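Local coordinates for protein mannitol dehydrogenase (Pseudomonas fluorescens, PDB 1LJ8) that binds NAD and probably oxidises mannitol at its second carbon, as a long-chain mannitol 2-dehydrogenase, at residues Met1-Val15 with Leu244-Val256. Residues are numbered along the deposited sequence; the frame is centred on the assembly and turned at random.
Sequences MKLNKQNLTQLAPEV and LHDEHGIDDAWPV
Glu14 sets CG between its own backbone N and carbonyl carbon (chi1 70°) and bends again at the next bond, which carries its carboxylate to the edge of the His248 imidazole. There OE2 offers its anti lone pair to His248 ND1 at 2.7 Å, nearly in the ring plane, although carboxylate and ring are turned 61° apart. With an alanine here, His248 ND1 would probably lose this acceptor, and the ring would be held less firmly in its rotation. Close by, a water takes the N-H of Ala12 and donates to His248 O.

Asp251 has CG beside its backbone N (chi1 -65°), and its carboxylate reaches the chain's amino terminus: Met1 N forms a salt bridge to Asp251 OD2 at 2.9 Å, approaching from above the carboxylate plane. The same nitrogen donates almost head-on to Gly249 O at 2.8 Å, so two acceptors hold the terminus and probably favour its charged form. Asp251 N returns a hydrogen bond to Met1 O, and Leu3 N one to Asp251 O at 3.1 Å.

Next to these backbone bonds, Ile250 CD1 meets Val15 CG2 tip to tip at 3.9 Å, while its CG2 branch lies against Leu3 CB. Leu3 CD2 runs alongside the Asp252 carboxylate, whose OD2 is hydrogen-bonded to Thr84 OG1; Lys2 NZ passes Ala253 CB and is hydrogen-bonded to Gln79 OE1.

Lys2 and Asp251 make a single beta bridge, tying the N-terminal arm to the chain that leaves helical geometry at Gly249, whose phi is positive, and then runs as a loop into edge strand 256-258 of the Rossmann domain's mixed sheet.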
loop_
_atom_site.group_PDB
_atom_site.type_symbol
_atom_site.label_atom_id
_atom_site.label_comp_id
_atom_site.label_asym_id
_atom_site.label_seq_id
_atom_site.Cartn_x
_atom_site.Cartn_y
_atom_site.Cartn_z
HETATM N N MSE A 1 -14.678 -24.487 -13.235
HETATM C CA MSE A 1 -16.006 -23.844 -12.964
HETATM C C MSE A 1 -15.903 -22.324 -12.744
HETATM O O MSE A 1 -15.188 -21.880 -11.828
HETATM C CB MSE A 1 -16.655 -24.446 -11.727
HETATM C CG MSE A 1 -18.072 -23.908 -11.480
HETATM SE SE MSE A 1 -19.387 -24.622 -12.847
HETATM C CE MSE A 1 -19.280 -26.496 -12.300
ATOM N N LYS A 2 -16.658 -21.543 -13.526
ATOM C CA LYS A 2 -16.655 -20.072 -13.387
ATOM C C LYS A 2 -17.249 -19.634 -12.049
ATOM O O LYS A 2 -18.321 -20.099 -11.644
ATOM C CB LYS A 2 -17.450 -19.415 -14.532
ATOM C CG LYS A 2 -17.711 -17.890 -14.380
ATOM C CD LYS A 2 -16.406 -17.066 -14.387
ATOM C CE LYS A 2 -16.665 -15.554 -14.560
ATOM N NZ LYS A 2 -15.370 -14.762 -14.537
ATOM N N LEU A 3 -16.517 -18.773 -11.338
ATOM C CA LEU A 3 -17.037 -18.262 -10.078
ATOM C C LEU A 3 -18.144 -17.236 -10.320
ATOM O O LEU A 3 -17.939 -16.211 -10.988
ATOM C CB LEU A 3 -15.906 -17.594 -9.245
ATOM C CG LEU A 3 -16.451 -16.911 -7.964
ATOM C CD1 LEU A 3 -17.201 -17.919 -7.052
ATOM C CD2 LEU A 3 -15.232 -16.264 -7.167
ATOM N N ASN A 4 -19.332 -17.543 -9.789
ATOM C CA ASN A 4 -20.460 -16.639 -9.805
ATOM C C ASN A 4 -21.533 -17.158 -8.839
ATOM O O ASN A 4 -21.399 -18.240 -8.233
ATOM C CB ASN A 4 -21.005 -16.398 -11.220
ATOM C CG ASN A 4 -21.518 -17.658 -11.886
ATOM O OD1 ASN A 4 -22.063 -18.543 -11.250
ATOM N ND2 ASN A 4 -21.317 -17.734 -13.195
ATOM N N LYS A 5 -22.584 -16.400 -8.644
ATOM C CA LYS A 5 -23.590 -16.871 -7.692
ATOM C C LYS A 5 -24.258 -18.138 -8.141
ATOM O O LYS A 5 -24.614 -18.995 -7.320
ATOM C CB LYS A 5 -24.625 -15.790 -7.440
ATOM C CG LYS A 5 -24.076 -14.714 -6.507
ATOM C CD LYS A 5 -25.037 -13.546 -6.408
ATOM C CE LYS A 5 -26.256 -13.933 -5.589
ATOM N NZ LYS A 5 -27.235 -12.793 -5.538
ATOM N N GLN A 6 -24.436 -18.266 -9.449
ATOM C CA GLN A 6 -25.084 -19.445 -9.996
ATOM C C GLN A 6 -24.308 -20.712 -9.693
ATOM O O GLN A 6 -24.912 -21.748 -9.402
ATOM C CB GLN A 6 -25.262 -19.298 -11.508
ATOM C CG GLN A 6 -26.347 -20.186 -12.093
ATOM C CD GLN A 6 -27.750 -19.949 -11.479
ATOM O OE1 GLN A 6 -28.137 -18.814 -11.134
ATOM N NE2 GLN A 6 -28.513 -21.046 -11.328
ATOM N N ASN A 7 -22.966 -20.625 -9.705
ATOM C CA ASN A 7 -22.127 -21.791 -9.505
ATOM C C ASN A 7 -21.543 -21.944 -8.131
ATOM O O ASN A 7 -20.801 -22.897 -7.861
ATOM C CB ASN A 7 -20.951 -21.770 -10.495
ATOM C CG ASN A 7 -21.401 -21.763 -11.942
ATOM O OD1 ASN A 7 -22.527 -22.240 -12.277
ATOM N ND2 ASN A 7 -20.537 -21.268 -12.824
ATOM N N LEU A 8 -21.885 -21.013 -7.253
ATOM C CA LEU A 8 -21.300 -20.999 -5.914
ATOM C C LEU A 8 -21.381 -22.336 -5.173
ATOM O O LEU A 8 -20.474 -22.681 -4.421
ATOM C CB LEU A 8 -21.947 -19.874 -5.115
ATOM C CG LEU A 8 -21.309 -19.455 -3.778
ATOM C CD1 LEU A 8 -19.806 -19.083 -3.964
ATOM C CD2 LEU A 8 -22.113 -18.251 -3.244
ATOM N N THR A 9 -22.451 -23.102 -5.386
ATOM C CA THR A 9 -22.561 -24.371 -4.675
ATOM C C THR A 9 -21.986 -25.541 -5.464
ATOM O O THR A 9 -22.064 -26.700 -5.037
ATOM C CB THR A 9 -24.059 -24.681 -4.298
ATOM O OG1 THR A 9 -24.830 -24.918 -5.479
ATOM C CG2 THR A 9 -24.649 -23.510 -3.527
ATOM N N GLN A 10 -21.385 -25.253 -6.609
ATOM C CA GLN A 10 -20.819 -26.318 -7.419
ATOM C C GLN A 10 -19.284 -26.239 -7.559
ATOM O O GLN A 10 -18.726 -26.612 -8.600
ATOM C CB GLN A 10 -21.440 -26.277 -8.804
ATOM C CG GLN A 10 -22.956 -26.190 -8.816
ATOM C CD GLN A 10 -23.469 -26.042 -10.241
ATOM O OE1 GLN A 10 -23.180 -26.890 -11.098
ATOM N NE2 GLN A 10 -24.223 -24.965 -10.509
ATOM N N LEU A 11 -18.600 -25.749 -6.527
ATOM C CA LEU A 11 -17.137 -25.652 -6.576
ATOM C C LEU A 11 -16.535 -26.826 -5.828
ATOM O O LEU A 11 -17.254 -27.583 -5.175
ATOM C CB LEU A 11 -16.662 -24.327 -5.923
ATOM C CG LEU A 11 -17.315 -23.100 -6.579
ATOM C CD1 LEU A 11 -16.898 -21.808 -5.825
ATOM C CD2 LEU A 11 -16.880 -23.013 -8.041
ATOM N N ALA A 12 -15.218 -26.976 -5.907
ATOM C CA ALA A 12 -14.543 -28.069 -5.224
ATOM C C ALA A 12 -14.877 -28.033 -3.730
ATOM O O ALA A 12 -15.037 -26.960 -3.134
ATOM C CB ALA A 12 -13.038 -27.975 -5.453
ATOM N N PRO A 13 -14.972 -29.219 -3.092
ATOM C CA PRO A 13 -15.303 -29.375 -1.671
ATOM C C PRO A 13 -14.500 -28.547 -0.676
ATOM O O PRO A 13 -15.041 -28.067 0.314
ATOM C CB PRO A 13 -15.078 -30.875 -1.422
ATOM C CG PRO A 13 -15.306 -31.484 -2.730
ATOM C CD PRO A 13 -14.658 -30.526 -3.699
ATOM N N GLU A 14 -13.210 -28.387 -0.942
ATOM C CA GLU A 14 -12.340 -27.659 -0.028
ATOM C C GLU A 14 -12.558 -26.158 -0.054
ATOM O O GLU A 14 -12.053 -25.455 0.804
ATOM C CB GLU A 14 -10.856 -27.951 -0.344
ATOM C CG GLU A 14 -10.297 -27.346 -1.680
ATOM C CD GLU A 14 -10.498 -28.248 -2.914
ATOM O OE1 GLU A 14 -11.329 -29.190 -2.875
ATOM O OE2 GLU A 14 -9.835 -27.994 -3.963
ATOM N N VAL A 15 -13.288 -25.670 -1.048
ATOM C CA VAL A 15 -13.499 -24.234 -1.188
ATOM C C VAL A 15 -14.507 -23.728 -0.153
ATOM O O VAL A 15 -15.661 -24.167 -0.150
ATOM C CB VAL A 15 -13.988 -23.896 -2.620
ATOM C CG1 VAL A 15 -14.222 -22.379 -2.740
ATOM C CG2 VAL A 15 -12.945 -24.327 -3.636
ATOM N N LEU A 244 -4.805 -21.335 -9.386
ATOM C CA LEU A 244 -6.072 -21.519 -8.680
ATOM C C LEU A 244 -6.958 -22.524 -9.425
ATOM O O LEU A 244 -7.579 -23.398 -8.821
ATOM C CB LEU A 244 -6.793 -20.170 -8.558
ATOM C CG LEU A 244 -8.188 -20.235 -7.915
ATOM C CD1 LEU A 244 -8.106 -20.812 -6.429
ATOM C CD2 LEU A 244 -8.769 -18.810 -7.913
ATOM N N HIS A 245 -7.040 -22.379 -10.742
ATOM C CA HIS A 245 -7.840 -23.301 -11.550
ATOM C C HIS A 245 -7.199 -24.704 -11.497
ATOM O O HIS A 245 -7.889 -25.706 -11.270
ATOM C CB HIS A 245 -7.868 -22.833 -13.013
ATOM C CG HIS A 245 -8.489 -23.836 -13.940
ATOM N ND1 HIS A 245 -9.833 -24.141 -13.905
ATOM C CD2 HIS A 245 -7.930 -24.694 -14.834
ATOM C CE1 HIS A 245 -10.079 -25.148 -14.730
ATOM N NE2 HIS A 245 -8.940 -25.501 -15.306
ATOM N N ASP A 246 -5.874 -24.754 -11.694
ATOM C CA ASP A 246 -5.151 -26.031 -11.701
ATOM C C ASP A 246 -5.382 -26.801 -10.405
ATOM O O ASP A 246 -5.722 -27.995 -10.422
ATOM C CB ASP A 246 -3.618 -25.817 -11.942
ATOM C CG ASP A 246 -3.299 -25.251 -13.356
ATOM O OD1 ASP A 246 -4.192 -25.384 -14.231
ATOM O OD2 ASP A 246 -2.178 -24.682 -13.606
ATOM N N GLU A 247 -5.271 -26.114 -9.269
ATOM C CA GLU A 247 -5.408 -26.766 -7.959
ATOM C C GLU A 247 -6.771 -26.885 -7.340
ATOM O O GLU A 247 -6.999 -27.806 -6.562
ATOM C CB GLU A 247 -4.568 -26.049 -6.918
ATOM C CG GLU A 247 -3.262 -25.600 -7.381
ATOM C CD GLU A 247 -2.189 -26.350 -6.693
ATOM O OE1 GLU A 247 -1.695 -27.357 -7.271
ATOM O OE2 GLU A 247 -1.868 -25.943 -5.553
ATOM N N HIS A 248 -7.684 -25.965 -7.638
ATOM C CA HIS A 248 -8.984 -26.000 -6.979
ATOM C C HIS A 248 -10.184 -25.886 -7.893
ATOM O O HIS A 248 -11.296 -25.739 -7.418
ATOM C CB HIS A 248 -9.041 -24.916 -5.878
ATOM C CG HIS A 248 -7.968 -25.074 -4.846
ATOM N ND1 HIS A 248 -7.991 -26.080 -3.897
ATOM C CD2 HIS A 248 -6.793 -24.421 -4.676
ATOM C CE1 HIS A 248 -6.873 -26.041 -3.192
ATOM N NE2 HIS A 248 -6.126 -25.047 -3.649
ATOM N N GLY A 249 -9.941 -25.947 -9.208
ATOM C CA GLY A 249 -11.023 -25.962 -10.190
ATOM C C GLY A 249 -11.819 -24.702 -10.449
ATOM O O GLY A 249 -12.755 -24.714 -11.253
ATOM N N ILE A 250 -11.441 -23.605 -9.781
ATOM C CA ILE A 250 -12.181 -22.356 -9.951
ATOM C C ILE A 250 -11.627 -21.523 -11.104
ATOM O O ILE A 250 -10.382 -21.305 -11.194
ATOM C CB ILE A 250 -12.073 -21.440 -8.679
ATOM C CG1 ILE A 250 -12.525 -22.202 -7.412
ATOM C CG2 ILE A 250 -12.936 -20.149 -8.918
ATOM C CD1 ILE A 250 -12.276 -21.408 -6.074
ATOM N N ASP A 251 -12.530 -21.032 -11.946
ATOM C CA ASP A 251 -12.114 -20.157 -13.033
ATOM C C ASP A 251 -12.538 -18.797 -12.504
ATOM O O ASP A 251 -13.712 -18.449 -12.529
ATOM C CB ASP A 251 -12.848 -20.499 -14.337
ATOM C CG ASP A 251 -12.499 -21.892 -14.854
ATOM O OD1 ASP A 251 -11.288 -22.157 -15.015
ATOM O OD2 ASP A 251 -13.436 -22.722 -15.103
ATOM N N ASP A 252 -11.578 -18.051 -11.959
ATOM C CA ASP A 252 -11.857 -16.739 -11.380
ATOM C C ASP A 252 -11.118 -15.716 -12.268
ATOM O O ASP A 252 -9.914 -15.831 -12.477
ATOM C CB ASP A 252 -11.325 -16.722 -9.930
ATOM C CG ASP A 252 -11.723 -15.467 -9.163
ATOM O OD1 ASP A 252 -11.946 -14.413 -9.797
ATOM O OD2 ASP A 252 -11.802 -15.546 -7.924
ATOM N N ALA A 253 -11.830 -14.705 -12.792
ATOM C CA ALA A 253 -11.182 -13.748 -13.671
ATOM C C ALA A 253 -10.183 -12.907 -12.864
ATOM O O ALA A 253 -9.252 -12.351 -13.444
ATOM C CB ALA A 253 -12.220 -12.796 -14.317
ATOM N N TRP A 254 -10.403 -12.789 -11.560
ATOM C CA TRP A 254 -9.494 -11.922 -10.761
ATOM C C TRP A 254 -9.503 -12.292 -9.294
ATOM O O TRP A 254 -10.069 -11.603 -8.435
ATOM C CB TRP A 254 -9.906 -10.434 -10.940
ATOM C CG TRP A 254 -8.925 -9.392 -10.383
ATOM C CD1 TRP A 254 -7.562 -9.417 -10.458
ATOM C CD2 TRP A 254 -9.272 -8.218 -9.649
ATOM N NE1 TRP A 254 -7.036 -8.317 -9.790
ATOM C CE2 TRP A 254 -8.073 -7.574 -9.288
ATOM C CE3 TRP A 254 -10.495 -7.656 -9.244
ATOM C CZ2 TRP A 254 -8.057 -6.381 -8.534
ATOM C CZ3 TRP A 254 -10.484 -6.488 -8.491
ATOM C CH2 TRP A 254 -9.271 -5.865 -8.145
ATOM N N PRO A 255 -8.887 -13.424 -8.984
ATOM C CA PRO A 255 -8.849 -13.803 -7.572
ATOM C C PRO A 255 -7.805 -12.905 -6.876
ATOM O O PRO A 255 -7.079 -12.168 -7.552
ATOM C CB PRO A 255 -8.381 -15.256 -7.614
ATOM C CG PRO A 255 -7.455 -15.305 -8.842
ATOM C CD PRO A 255 -8.210 -14.398 -9.862
ATOM N N VAL A 256 -7.759 -12.926 -5.549
ATOM C CA VAL A 256 -6.709 -12.169 -4.836
ATOM C C VAL A 256 -5.830 -13.239 -4.168
ATOM O O VAL A 256 -6.351 -14.213 -3.614
ATOM C CB VAL A 256 -7.254 -11.180 -3.779
ATOM C CG1 VAL A 256 -8.004 -11.907 -2.613
ATOM C CG2 VAL A 256 -6.047 -10.347 -3.192
HETATM O O HOH W 1 -13.992 -25.481 -7.968
#